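Local coordinates for protein reducing end xylose-releasing exo-oligoxylanase (Paenibacillus barengoltzii G22, PDB 5YXT) that probably hydrolyses xylo-oligosaccharides, releasing xylose from their reducing ends, as a glycoside hydrolase of family 8, at residues Arg29-Thr34 against Ser370-Ile375; Gln37-Asp42 against Leu361-Leu366; Ile47-Gly52 against Tyr57-Gly62; Ala315-Gly320 against Pro348-Lys353. All coordinates share one frame; numbering follows the deposited sequence.

Interaction 1: residues Arg29-Thr34 against Ser370-Ile375; sequences RRLDET and SGNYRI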
loop_
_atom_site.group_PDB
_atom_site.type_symbol
_atom_site.label_atom_id
_atom_site.label_comp_id
_atom_site.label_asym_id
_atom_site.label_seq_id
_atom_site.Cartn_x
_atom_site.Cartn_y
_atom_site.Cartn_z
ATOM N N ARG C 29 -7.258 -19.620 22.614
ATOM C CA ARG C 29 -6.274 -19.794 23.679
ATOM C C ARG C 29 -5.661 -18.460 24.083
ATOM O O ARG C 29 -5.432 -18.213 25.266
ATOM C CB ARG C 29 -5.183 -20.773 23.242
ATOM N N ARG C 30 -5.396 -17.582 23.114
ATOM C CA ARG C 30 -4.864 -16.262 23.440
ATOM C C ARG C 30 -5.833 -15.473 24.312
ATOM O O ARG C 30 -5.427 -14.845 25.298
ATOM C CB ARG C 30 -4.551 -15.494 22.160
ATOM C CG ARG C 30 -3.749 -14.220 22.384
ATOM C CD ARG C 30 -2.374 -14.499 22.985
ATOM N NE ARG C 30 -1.442 -14.974 21.971
ATOM C CZ ARG C 30 -0.917 -14.214 21.017
ATOM N NH1 ARG C 30 -1.222 -12.925 20.951
ATOM N NH2 ARG C 30 -0.082 -14.745 20.129
ATOM N N LEU C 31 -7.121 -15.489 23.959
ATOM C CA LEU C 31 -8.117 -14.793 24.766
ATOM C C LEU C 31 -8.170 -15.355 26.184
ATOM O O LEU C 31 -8.148 -14.603 27.168
ATOM C CB LEU C 31 -9.488 -14.884 24.095
ATOM C CG LEU C 31 -10.633 -14.153 24.802
ATOM C CD1 LEU C 31 -10.255 -12.704 25.106
ATOM C CD2 LEU C 31 -11.896 -14.206 23.963
ATOM N N ASP C 32 -8.243 -16.681 26.312
ATOM C CA ASP C 32 -8.336 -17.274 27.643
ATOM C C ASP C 32 -7.054 -17.063 28.442
ATOM O O ASP C 32 -7.115 -16.800 29.645
ATOM C CB ASP C 32 -8.673 -18.759 27.539
ATOM C CG ASP C 32 -10.017 -18.995 26.884
ATOM O OD1 ASP C 32 -10.899 -18.129 27.063
ATOM O OD2 ASP C 32 -10.192 -20.024 26.184
ATOM N N GLU C 33 -5.884 -17.170 27.800
ATOM C CA GLU C 33 -4.637 -16.906 28.520
ATOM C C GLU C 33 -4.558 -15.446 28.960
ATOM O O GLU C 33 -4.046 -15.140 30.044
ATOM C CB GLU C 33 -3.425 -17.260 27.655
ATOM C CG GLU C 33 -3.143 -18.748 27.523
ATOM C CD GLU C 33 -2.165 -19.056 26.395
ATOM O OE1 GLU C 33 -1.899 -18.146 25.576
ATOM O OE2 GLU C 33 -1.659 -20.204 26.330
ATOM N N THR C 34 -5.064 -14.530 28.131
ATOM C CA THR C 34 -5.068 -13.119 28.496
ATOM C C THR C 34 -5.997 -12.855 29.671
ATOM O O THR C 34 -5.631 -12.144 30.614
ATOM C CB THR C 34 -5.483 -12.270 27.301
ATOM O OG1 THR C 34 -4.564 -12.494 26.230
ATOM C CG2 THR C 34 -5.479 -10.793 27.678
ATOM N N SER C 370 -11.594 -10.797 18.040
ATOM C CA SER C 370 -11.956 -12.204 18.002
ATOM C C SER C 370 -13.457 -12.408 17.829
ATOM O O SER C 370 -13.916 -13.551 17.829
ATOM C CB SER C 370 -11.462 -12.917 19.272
ATOM O OG SER C 370 -12.050 -12.383 20.453
ATOM N N GLY C 371 -14.223 -11.328 17.667
ATOM C CA GLY C 371 -15.663 -11.439 17.540
ATOM C C GLY C 371 -16.385 -11.637 18.850
ATOM O O GLY C 371 -17.475 -12.224 18.867
ATOM N N ASN C 372 -15.820 -11.132 19.950
ATOM C CA ASN C 372 -16.324 -11.386 21.294
ATOM C C ASN C 372 -16.648 -10.113 22.071
ATOM O O ASN C 372 -16.840 -10.176 23.290
ATOM C CB ASN C 372 -15.311 -12.242 22.063
ATOM C CG ASN C 372 -15.318 -13.683 21.580
ATOM O OD1 ASN C 372 -16.362 -14.330 21.611
ATOM N ND2 ASN C 372 -14.174 -14.177 21.102
ATOM N N TYR C 373 -16.721 -8.970 21.403
ATOM C CA TYR C 373 -17.159 -7.711 22.003
ATOM C C TYR C 373 -18.515 -7.420 21.356
ATOM O O TYR C 373 -18.592 -6.806 20.288
ATOM C CB TYR C 373 -16.120 -6.611 21.749
ATOM C CG TYR C 373 -16.186 -5.396 22.655
ATOM C CD1 TYR C 373 -17.334 -5.082 23.365
ATOM C CD2 TYR C 373 -15.082 -4.564 22.794
ATOM C CE1 TYR C 373 -17.384 -3.961 24.176
ATOM C CE2 TYR C 373 -15.114 -3.450 23.611
ATOM C CZ TYR C 373 -16.271 -3.143 24.291
ATOM O OH TYR C 373 -16.295 -2.019 25.098
ATOM N N ARG C 374 -19.583 -7.885 22.000
ATOM C CA ARG C 374 -20.896 -7.993 21.382
ATOM C C ARG C 374 -21.946 -7.135 22.069
ATOM O O ARG C 374 -21.786 -6.700 23.213
ATOM C CB ARG C 374 -21.385 -9.438 21.395
ATOM C CG ARG C 374 -20.392 -10.377 20.774
ATOM C CD ARG C 374 -20.995 -11.734 20.571
ATOM N NE ARG C 374 -20.049 -12.625 19.924
ATOM C CZ ARG C 374 -20.409 -13.642 19.152
ATOM N NH1 ARG C 374 -21.700 -13.884 18.934
ATOM N NH2 ARG C 374 -19.478 -14.408 18.598
ATOM N N ILE C 375 -23.041 -6.924 21.336
ATOM C CA ILE C 375 -24.242 -6.288 21.854
ATOM C C ILE C 375 -25.120 -7.393 22.422
ATOM O O ILE C 375 -25.597 -8.264 21.689
ATOM C CB ILE C 375 -24.988 -5.500 20.771
ATOM C CG1 ILE C 375 -24.101 -4.378 20.226
ATOM C CG2 ILE C 375 -26.286 -4.950 21.330
ATOM C CD1 ILE C 375 -24.583 -3.790 18.895
#
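Leu31 reaches across to Asn372 and Ser370 with a single methyl group. CD2 of Leu31 lies 3.7 Å from ND2 of Asn372 and 4.0 Å from OG of Ser370. No hydrogen bond joins the two segments. The contact is one apolar branch set against two polar groups that are already occupied. The leucine side chain leaves its helix with CG opposite the backbone N (chi1 -178°), which carries CD2 out toward the loop. The side chains of Leu31 and Asn372 cross at a slant. Asn372 turns its amide nitrogen back toward Ser370. ND2 donates to Ser370 OG over 2.9 Å, and the N-H points at the oxygen with an angle of 158°. The oxygen lies close to the amide plane, which helps fix the rotation of that group. Ser370 OG sits between its own backbone N and carbonyl carbon (chi1 62°). From there it also bonds to Leu366 O and Leu367 O, in the last turn of helix 355-369. The hydroxyl is therefore buried but well supplied with partners. The methyl of Leu31 packs beside this small network without competing for it. Leu31 also touches Leu363 of the same helix. Beyond the turn, Arg374 NE donates to Gly371 O over 2.8 Å and holds the next part of the loop. Gly371 has positive phi. It closes helix 355-369 with a Schellman motif, a common helix C-cap. Helix 24-40 packs against that helix end in the (alpha/alpha)6 barrel known for family 8.

Interaction 2: residues Gln37-Asp42 against Leu361-Leu366; sequences QLFEGD and LYLFAL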
loop_
_atom_site.group_PDB
_atom_site.type_symbol
_atom_site.label_atom_id
_atom_site.label_comp_id
_atom_site.label_asym_id
_atom_site.label_seq_id
_atom_site.Cartn_x
_atom_site.Cartn_y
_atom_site.Cartn_z
ATOM N N GLN C 37 -4.226 -14.048 32.874
ATOM C CA GLN C 37 -3.134 -13.177 33.313
ATOM C C GLN C 37 -3.650 -11.900 33.965
ATOM O O GLN C 37 -3.005 -11.353 34.864
ATOM C CB GLN C 37 -2.233 -12.814 32.126
ATOM C CG GLN C 37 -1.431 -13.967 31.543
ATOM C CD GLN C 37 -0.334 -13.487 30.599
ATOM O OE1 GLN C 37 -0.521 -13.418 29.385
ATOM N NE2 GLN C 37 0.820 -13.161 31.159
ATOM N N LEU C 38 -4.794 -11.397 33.515
ATOM C CA LEU C 38 -5.300 -10.114 33.986
ATOM C C LEU C 38 -6.217 -10.244 35.193
ATOM O O LEU C 38 -6.237 -9.345 36.053
ATOM C CB LEU C 38 -6.052 -9.406 32.850
ATOM C CG LEU C 38 -5.224 -8.550 31.882
ATOM C CD1 LEU C 38 -3.994 -9.268 31.396
ATOM C CD2 LEU C 38 -6.064 -8.058 30.694
ATOM N N PHE C 39 -6.990 -11.330 35.266
ATOM C CA PHE C 39 -8.007 -11.482 36.298
ATOM C C PHE C 39 -7.760 -12.639 37.252
ATOM O O PHE C 39 -8.376 -12.665 38.322
ATOM C CB PHE C 39 -9.403 -11.655 35.662
ATOM C CG PHE C 39 -9.952 -10.380 35.079
ATOM C CD1 PHE C 39 -9.566 -9.958 33.815
ATOM C CD2 PHE C 39 -10.811 -9.580 35.816
ATOM C CE1 PHE C 39 -10.035 -8.759 33.288
ATOM C CE2 PHE C 39 -11.292 -8.385 35.294
ATOM C CZ PHE C 39 -10.903 -7.972 34.031
ATOM N N GLU C 40 -6.902 -13.593 36.905
ATOM C CA GLU C 40 -6.645 -14.737 37.772
ATOM C C GLU C 40 -5.153 -14.995 37.979
ATOM O O GLU C 40 -4.789 -16.046 38.515
ATOM C CB GLU C 40 -7.326 -15.992 37.212
ATOM C CG GLU C 40 -8.846 -15.906 37.225
ATOM C CD GLU C 40 -9.494 -16.812 36.204
ATOM O OE1 GLU C 40 -10.707 -16.646 35.947
ATOM O OE2 GLU C 40 -8.800 -17.699 35.666
ATOM N N GLY C 41 -4.293 -14.060 37.607
ATOM C CA GLY C 41 -2.850 -14.247 37.635
ATOM C C GLY C 41 -2.212 -13.674 38.884
ATOM O O GLY C 41 -2.783 -13.725 39.979
ATOM N N ASP C 42 -1.011 -13.113 38.713
ATOM C CA ASP C 42 -0.201 -12.654 39.834
ATOM C C ASP C 42 0.353 -11.258 39.590
ATOM O O ASP C 42 -0.062 -10.566 38.654
ATOM C CB ASP C 42 0.952 -13.629 40.094
ATOM C CG ASP C 42 1.650 -14.062 38.821
ATOM O OD1 ASP C 42 1.903 -13.200 37.954
ATOM O OD2 ASP C 42 1.948 -15.263 38.684
ATOM N N LEU C 361 -6.786 -1.845 27.479
ATOM C CA LEU C 361 -6.959 -1.641 26.048
ATOM C C LEU C 361 -6.619 -2.912 25.280
ATOM O O LEU C 361 -7.261 -3.237 24.274
ATOM C CB LEU C 361 -6.080 -0.477 25.583
ATOM C CG LEU C 361 -6.666 0.936 25.703
ATOM C CD1 LEU C 361 -7.394 1.123 26.999
ATOM C CD2 LEU C 361 -5.569 1.984 25.539
ATOM N N TYR C 362 -5.618 -3.645 25.759
ATOM C CA TYR C 362 -5.210 -4.893 25.118
ATOM C C TYR C 362 -6.349 -5.915 25.114
ATOM O O TYR C 362 -6.645 -6.538 24.082
ATOM C CB TYR C 362 -3.979 -5.426 25.850
ATOM C CG TYR C 362 -3.292 -6.612 25.241
ATOM C CD1 TYR C 362 -3.871 -7.877 25.282
ATOM C CD2 TYR C 362 -2.037 -6.482 24.677
ATOM C CE1 TYR C 362 -3.232 -8.962 24.747
ATOM C CE2 TYR C 362 -1.382 -7.578 24.142
ATOM C CZ TYR C 362 -1.988 -8.809 24.177
ATOM O OH TYR C 362 -1.340 -9.899 23.646
ATOM N N LEU C 363 -7.004 -6.103 26.262
ATOM C CA LEU C 363 -8.078 -7.087 26.317
ATOM C C LEU C 363 -9.275 -6.643 25.487
ATOM O O LEU C 363 -9.894 -7.469 24.802
ATOM C CB LEU C 363 -8.496 -7.368 27.760
ATOM C CG LEU C 363 -9.500 -8.527 27.894
ATOM C CD1 LEU C 363 -9.041 -9.781 27.164
ATOM C CD2 LEU C 363 -9.774 -8.895 29.331
ATOM N N PHE C 364 -9.605 -5.349 25.519
ATOM C CA PHE C 364 -10.690 -4.844 24.680
ATOM C C PHE C 364 -10.430 -5.166 23.214
ATOM O O PHE C 364 -11.325 -5.633 22.502
ATOM C CB PHE C 364 -10.854 -3.334 24.856
ATOM C CG PHE C 364 -11.703 -2.938 26.036
ATOM C CD1 PHE C 364 -12.766 -3.725 26.447
ATOM C CD2 PHE C 364 -11.451 -1.747 26.714
ATOM C CE1 PHE C 364 -13.550 -3.357 27.524
ATOM C CE2 PHE C 364 -12.241 -1.355 27.791
ATOM C CZ PHE C 364 -13.290 -2.159 28.202
ATOM N N ALA C 365 -9.203 -4.906 22.747
ATOM C CA ALA C 365 -8.856 -5.176 21.358
ATOM C C ALA C 365 -8.989 -6.657 21.036
ATOM O O ALA C 365 -9.533 -7.030 19.991
ATOM C CB ALA C 365 -7.431 -4.692 21.064
ATOM N N LEU C 366 -8.492 -7.519 21.928
ATOM C CA LEU C 366 -8.550 -8.959 21.681
ATOM C C LEU C 366 -9.990 -9.455 21.651
ATOM O O LEU C 366 -10.347 -10.291 20.814
ATOM C CB LEU C 366 -7.748 -9.702 22.750
ATOM C CG LEU C 366 -7.532 -11.210 22.577
ATOM C CD1 LEU C 366 -7.097 -11.531 21.145
ATOM C CD2 LEU C 366 -6.503 -11.711 23.619
#
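Leu363 meets Leu38 and Phe39, two neighbouring residues near the end of helix 24-40. CD2 of Leu38 lies 3.9 Å from CB of Leu363 and 4.0 Å from CD2 of Leu363. These two side chains run past each other in opposite directions. The CD2 methyl of Leu363 also comes within 4.0 Å of Phe39 CE1. It approaches that ring obliquely, so one methyl of Leu363 serves both partners. All three residues are buried, and the contact is purely apolar. The backbones stay well apart: the nearest CA atoms, of Leu38 and Leu363, are 8.7 Å from each other. The side chains span that distance. Leu363 has CG opposite its backbone N (chi1 -173°), and this directs its methyls at helix 24-40. Residues 37-40 include a wider pi-type turn, which probably helps Leu38 and Phe39 both reach the leucine, although the CB of Phe39 does not point at it. The next shell positions these groups. The Phe39 ring stacks on Trp35, one turn earlier in its own helix. Met77 of helix 68-80 touches both Phe39 and Leu363 and links a third helix to the pair. Thr34, a turn before Leu38 in helix 24-40, also touches Leu363. Leu38 in turn rests on Ile47, just before strand 48-51. Such apolar packing between helices far apart in sequence is characteristic of the (alpha/alpha)6 barrel of this family, here between an early helix and the last one, 355-369.

Interaction 3: residues Ile47-Gly52 against Tyr57-Gly62; sequences IYYPSG and YMLDTG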
loop_
_atom_site.group_PDB
_atom_site.type_symbol
_atom_site.label_atom_id
_atom_site.label_comp_id
_atom_site.label_asym_id
_atom_site.label_seq_id
_atom_site.Cartn_x
_atom_site.Cartn_y
_atom_site.Cartn_z
ATOM N N ILE C 47 -4.544 -6.973 36.765
ATOM C CA ILE C 47 -5.176 -5.677 36.973
ATOM C C ILE C 47 -6.401 -5.762 37.866
ATOM O O ILE C 47 -6.970 -4.720 38.208
ATOM C CB ILE C 47 -5.538 -5.005 35.632
ATOM C CG1 ILE C 47 -6.488 -5.878 34.802
ATOM C CG2 ILE C 47 -4.268 -4.688 34.835
ATOM C CD1 ILE C 47 -6.933 -5.210 33.505
ATOM N N TYR C 48 -6.824 -6.953 38.258
ATOM C CA TYR C 48 -8.005 -7.148 39.086
ATOM C C TYR C 48 -7.600 -7.845 40.375
ATOM O O TYR C 48 -6.812 -8.796 40.354
ATOM C CB TYR C 48 -9.056 -7.979 38.341
ATOM C CG TYR C 48 -10.101 -8.591 39.236
ATOM C CD1 TYR C 48 -11.183 -7.839 39.681
ATOM C CD2 TYR C 48 -10.010 -9.921 39.639
ATOM C CE1 TYR C 48 -12.141 -8.391 40.507
ATOM C CE2 TYR C 48 -10.975 -10.485 40.469
ATOM C CZ TYR C 48 -12.033 -9.710 40.897
ATOM O OH TYR C 48 -12.998 -10.257 41.717
ATOM N N TYR C 49 -8.154 -7.370 41.492
ATOM C CA TYR C 49 -7.872 -7.903 42.822
ATOM C C TYR C 49 -9.190 -8.188 43.533
ATOM O O TYR C 49 -9.982 -7.254 43.752
ATOM C CB TYR C 49 -7.046 -6.917 43.650
ATOM C CG TYR C 49 -5.686 -6.592 43.080
ATOM C CD1 TYR C 49 -5.553 -5.743 41.991
ATOM C CD2 TYR C 49 -4.537 -7.124 43.645
ATOM C CE1 TYR C 49 -4.310 -5.440 41.466
ATOM C CE2 TYR C 49 -3.292 -6.821 43.144
ATOM C CZ TYR C 49 -3.181 -5.983 42.053
ATOM O OH TYR C 49 -1.935 -5.699 41.546
ATOM N N PRO C 50 -9.465 -9.426 43.932
ATOM C CA PRO C 50 -10.617 -9.672 44.816
ATOM C C PRO C 50 -10.364 -9.128 46.219
ATOM O O PRO C 50 -9.222 -9.014 46.671
ATOM C CB PRO C 50 -10.744 -11.201 44.825
ATOM C CG PRO C 50 -9.409 -11.710 44.413
ATOM C CD PRO C 50 -8.817 -10.673 43.489
ATOM N N SER C 51 -11.448 -8.772 46.913
ATOM C CA SER C 51 -11.336 -8.251 48.271
ATOM C C SER C 51 -12.527 -8.741 49.080
ATOM O O SER C 51 -13.673 -8.418 48.755
ATOM C CB SER C 51 -11.266 -6.723 48.282
ATOM O OG SER C 51 -12.521 -6.153 48.599
ATOM N N GLY C 52 -12.257 -9.511 50.137
ATOM C CA GLY C 52 -13.350 -10.129 50.865
ATOM C C GLY C 52 -13.978 -11.252 50.052
ATOM O O GLY C 52 -13.375 -11.826 49.137
ATOM N N TYR C 57 -11.603 -5.106 42.983
ATOM C CA TYR C 57 -11.373 -3.837 42.317
ATOM C C TYR C 57 -10.333 -4.000 41.217
ATOM O O TYR C 57 -9.565 -4.963 41.185
ATOM C CB TYR C 57 -10.960 -2.734 43.315
ATOM C CG TYR C 57 -9.772 -3.092 44.184
ATOM C CD1 TYR C 57 -8.474 -2.870 43.742
ATOM C CD2 TYR C 57 -9.951 -3.665 45.448
ATOM C CE1 TYR C 57 -7.383 -3.205 44.531
ATOM C CE2 TYR C 57 -8.862 -4.004 46.246
ATOM C CZ TYR C 57 -7.588 -3.772 45.780
ATOM O OH TYR C 57 -6.507 -4.101 46.556
ATOM N N MET C 58 -10.357 -3.042 40.293
ATOM C CA MET C 58 -9.337 -2.879 39.268
ATOM C C MET C 58 -8.389 -1.791 39.743
ATOM O O MET C 58 -8.826 -0.680 40.058
ATOM C CB MET C 58 -9.958 -2.492 37.927
ATOM C CG MET C 58 -11.137 -3.339 37.550
ATOM S SD MET C 58 -10.574 -4.865 36.793
ATOM C CE MET C 58 -9.835 -4.227 35.299
ATOM N N LEU C 59 -7.103 -2.097 39.771
ATOM C CA LEU C 59 -6.106 -1.214 40.358
ATOM C C LEU C 59 -5.330 -0.516 39.243
ATOM O O LEU C 59 -4.763 -1.180 38.374
ATOM C CB LEU C 59 -5.166 -2.019 41.255
ATOM C CG LEU C 59 -4.275 -1.293 42.262
ATOM C CD1 LEU C 59 -2.905 -0.984 41.663
ATOM C CD2 LEU C 59 -4.936 -0.044 42.797
ATOM N N ASP C 60 -5.342 0.817 39.250
ATOM C CA ASP C 60 -4.407 1.608 38.453
ATOM C C ASP C 60 -3.035 1.399 39.063
ATOM O O ASP C 60 -2.685 2.028 40.063
ATOM C CB ASP C 60 -4.791 3.086 38.448
ATOM C CG ASP C 60 -3.851 3.949 37.589
ATOM O OD1 ASP C 60 -2.674 3.567 37.377
ATOM O OD2 ASP C 60 -4.296 5.024 37.125
ATOM N N THR C 61 -2.259 0.499 38.462
ATOM C CA THR C 61 -0.956 0.144 39.008
ATOM C C THR C 61 -0.003 1.336 39.039
ATOM O O THR C 61 0.871 1.405 39.909
ATOM C CB THR C 61 -0.374 -1.004 38.187
ATOM O OG1 THR C 61 -0.448 -0.675 36.794
ATOM C CG2 THR C 61 -1.184 -2.265 38.414
ATOM N N GLY C 62 -0.164 2.287 38.120
ATOM C CA GLY C 62 0.753 3.411 38.025
ATOM C C GLY C 62 0.485 4.516 39.024
ATOM O O GLY C 62 1.418 5.138 39.540
#
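Tyr49 and Tyr57 face each other across two antiparallel strands, and the CB of Tyr49 is the bump that rests on the Tyr57 ring. That CB sits over one face of the ring, 4.1 Å from its centroid, in a CH-pi contact. The two rings are near parallel, with planes 14° apart. They are slid past each other, centroids 5.7 Å apart, and barely overlap. The shift brings Tyr49 CE1 to within 3.5 Å of Leu59 CB, so the Tyr49 ring fills the hollow between Tyr57 and Leu59. Ser51 CB touches the Tyr57 ring more loosely. An alanine in place of Tyr57 would probably leave the CB of Tyr49 without the ring it packs on and open a gap beside Ser51. Strands 48-51 and 55-60 form a beta hairpin at one edge of a small antiparallel sheet. Tyr49 and Tyr57 are its hydrogen-bonded pair: each N donates to the other's O over 2.8 Å. Tyr48 and Met58 form the adjoining non-hydrogen-bonded pair. Next to it, Leu59 N donates to Ile47 O at 3.1 Å. On the sheet face that carries Tyr48 and Met58, the shapes are different. The Met58 chain bends at chi2 (-83°) and again at chi3 (-66°), which folds its sulfur back over the neighbouring strand. SD comes to the edge of the Tyr48 ring, a Met-aromatic contact, and CE carries on to Ile47 CD1, 3.6 Å away. The Ile47 and Met58 side chains cross at a slant. From helix 68-80, Met77 touches Ile47 and Met71 touches Met58.

Interaction 4: residues Ala315-Gly320 against Pro348-Lys353; sequences ALHPVG and PVRTGK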
loop_
_atom_site.group_PDB
_atom_site.type_symbol
_atom_site.label_atom_id
_atom_site.label_comp_id
_atom_site.label_asym_id
_atom_site.label_seq_id
_atom_site.Cartn_x
_atom_site.Cartn_y
_atom_site.Cartn_z
ATOM N N ALA C 315 5.632 7.885 24.596
ATOM C CA ALA C 315 4.313 7.406 24.987
ATOM C C ALA C 315 4.394 6.684 26.327
ATOM O O ALA C 315 5.272 5.840 26.534
ATOM C CB ALA C 315 3.761 6.461 23.911
ATOM N N LEU C 316 3.490 7.029 27.251
ATOM C CA LEU C 316 3.421 6.284 28.513
ATOM C C LEU C 316 2.888 4.871 28.319
ATOM O O LEU C 316 3.288 3.950 29.042
ATOM C CB LEU C 316 2.539 7.000 29.539
ATOM C CG LEU C 316 3.119 7.969 30.561
ATOM C CD1 LEU C 316 4.445 7.433 31.148
ATOM C CD2 LEU C 316 3.264 9.394 29.991
ATOM N N HIS C 317 1.976 4.682 27.372
ATOM C CA HIS C 317 1.291 3.403 27.181
ATOM C C HIS C 317 1.373 2.957 25.725
ATOM O O HIS C 317 0.361 2.916 25.011
ATOM C CB HIS C 317 -0.161 3.518 27.645
ATOM C CG HIS C 317 -0.292 4.023 29.043
ATOM N ND1 HIS C 317 0.015 3.249 30.143
ATOM C CD2 HIS C 317 -0.654 5.236 29.524
ATOM C CE1 HIS C 317 -0.179 3.956 31.242
ATOM N NE2 HIS C 317 -0.585 5.165 30.895
ATOM N N PRO C 318 2.570 2.598 25.255
ATOM C CA PRO C 318 2.703 2.187 23.846
ATOM C C PRO C 318 1.996 0.886 23.503
ATOM O O PRO C 318 1.592 0.707 22.348
ATOM C CB PRO C 318 4.223 2.068 23.661
ATOM C CG PRO C 318 4.751 1.809 25.025
ATOM C CD PRO C 318 3.879 2.632 25.936
ATOM N N VAL C 319 1.845 -0.038 24.453
ATOM C CA VAL C 319 1.080 -1.251 24.164
ATOM C C VAL C 319 -0.397 -0.917 23.997
ATOM O O VAL C 319 -1.071 -1.438 23.096
ATOM C CB VAL C 319 1.317 -2.295 25.272
ATOM C CG1 VAL C 319 0.301 -3.420 25.190
ATOM C CG2 VAL C 319 2.741 -2.822 25.162
ATOM N N GLY C 320 -0.920 -0.039 24.855
ATOM C CA GLY C 320 -2.277 0.449 24.664
ATOM C C GLY C 320 -2.467 1.109 23.311
ATOM O O GLY C 320 -3.491 0.911 22.653
ATOM N N PRO C 348 2.993 -9.195 23.697
ATOM C CA PRO C 348 2.473 -9.782 24.936
ATOM C C PRO C 348 1.855 -8.710 25.822
ATOM O O PRO C 348 2.164 -7.524 25.701
ATOM C CB PRO C 348 3.724 -10.380 25.587
ATOM C CG PRO C 348 4.836 -9.443 25.133
ATOM C CD PRO C 348 4.459 -9.024 23.727
ATOM N N VAL C 349 0.971 -9.151 26.730
ATOM C CA VAL C 349 0.397 -8.218 27.697
ATOM C C VAL C 349 1.519 -7.537 28.483
ATOM O O VAL C 349 2.614 -8.087 28.672
ATOM C CB VAL C 349 -0.589 -8.897 28.668
ATOM C CG1 VAL C 349 -1.722 -9.589 27.917
ATOM C CG2 VAL C 349 0.136 -9.859 29.596
ATOM N N ARG C 350 1.244 -6.330 28.947
ATOM C CA ARG C 350 2.283 -5.555 29.599
ATOM C C ARG C 350 2.485 -6.010 31.041
ATOM O O ARG C 350 1.556 -6.477 31.707
ATOM C CB ARG C 350 1.958 -4.061 29.551
ATOM C CG ARG C 350 3.208 -3.200 29.670
ATOM C CD ARG C 350 2.936 -1.718 29.567
ATOM N NE ARG C 350 4.168 -0.943 29.713
ATOM C CZ ARG C 350 4.235 0.387 29.721
ATOM N NH1 ARG C 350 5.410 0.983 29.871
ATOM N NH2 ARG C 350 3.135 1.124 29.600
ATOM N N THR C 351 3.730 -5.902 31.506
ATOM C CA THR C 351 4.089 -6.134 32.900
ATOM C C THR C 351 4.729 -4.870 33.460
ATOM O O THR C 351 5.011 -3.914 32.731
ATOM C CB THR C 351 5.059 -7.314 33.043
ATOM O OG1 THR C 351 6.288 -6.987 32.382
ATOM C CG2 THR C 351 4.473 -8.564 32.413
ATOM N N GLY C 352 4.959 -4.862 34.768
ATOM C CA GLY C 352 5.531 -3.691 35.399
ATOM C C GLY C 352 4.482 -2.739 35.930
ATOM O O GLY C 352 3.275 -2.993 35.904
ATOM N N LYS C 353 4.969 -1.587 36.395
ATOM C CA LYS C 353 4.133 -0.675 37.166
ATOM C C LYS C 353 3.145 0.128 36.320
ATOM O O LYS C 353 2.168 0.640 36.870
ATOM C CB LYS C 353 5.020 0.280 37.966
HETATM O O HOH W 1 5.923 3.452 29.402
#
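Arg350 reaches Leu316 with the end of its guanidinium, and this is the tight part of the contact. NH2 donates to Leu316 O over 2.9 Å, with an N-H...O angle of 162°. The donor lies in the carbonyl plane, and the oxygen is met at the guanidinium edge. The arginine spans the distance because its chain is fully extended from CG to NE. His317 and Pro318 stand close to the same nitrogen: ND1 of His317 is 3.8 Å from NH2 of Arg350, and CD of Pro318 is 4.0 Å from it. The imidazole and guanidinium planes are 81° apart, so these groups do not stack. Instead both NH2 and ND1 turn to OD1 of Asp358, NH2 in a salt bridge and ND1 in a hydrogen bond. His317 is the N-cap residue of helix 318-327, and Asp358 OD2 bonds to Gly320 N in the first turn of that helix. NH1 makes its link through a water, which accepts from Arg350 NH1 at 2.6 Å and donates to the same Leu316 O at 2.7 Å. With a leucine in place of Arg350, Leu316 O would probably lose its direct donor and Asp358 its charged partner. The loose part is at the base of the arginine, where the loop partly covers Val319 without close contact. Beyond it the loop runs out through exposed Thr351 and Gly352, away from helix 318-327.

In the fold
Interactions 1 and 2 are the buried ones. Both join helix 24-40 to helix 355-369 or to the loop just after it, and they touch through Leu366, which packs on Thr34 and Leu31. Neither is crossed by a hydrogen bond; interaction 2 is wholly apolar, while interaction 1 sets a methyl against polar groups. Interaction 3 is partly buried and relies on backbone bonds between strands, with aromatic and sulfur contacts on the two faces. It meets interaction 2 where Leu38 O probably bonds to Ile47 N. Interaction 4 lies at the surface and is the polar, water-bridged one. Its loop, 348-353, still reaches inward: Val349 touches Tyr362 and Thr34, and Lys353 O probably bonds to Thr61 of interaction 3.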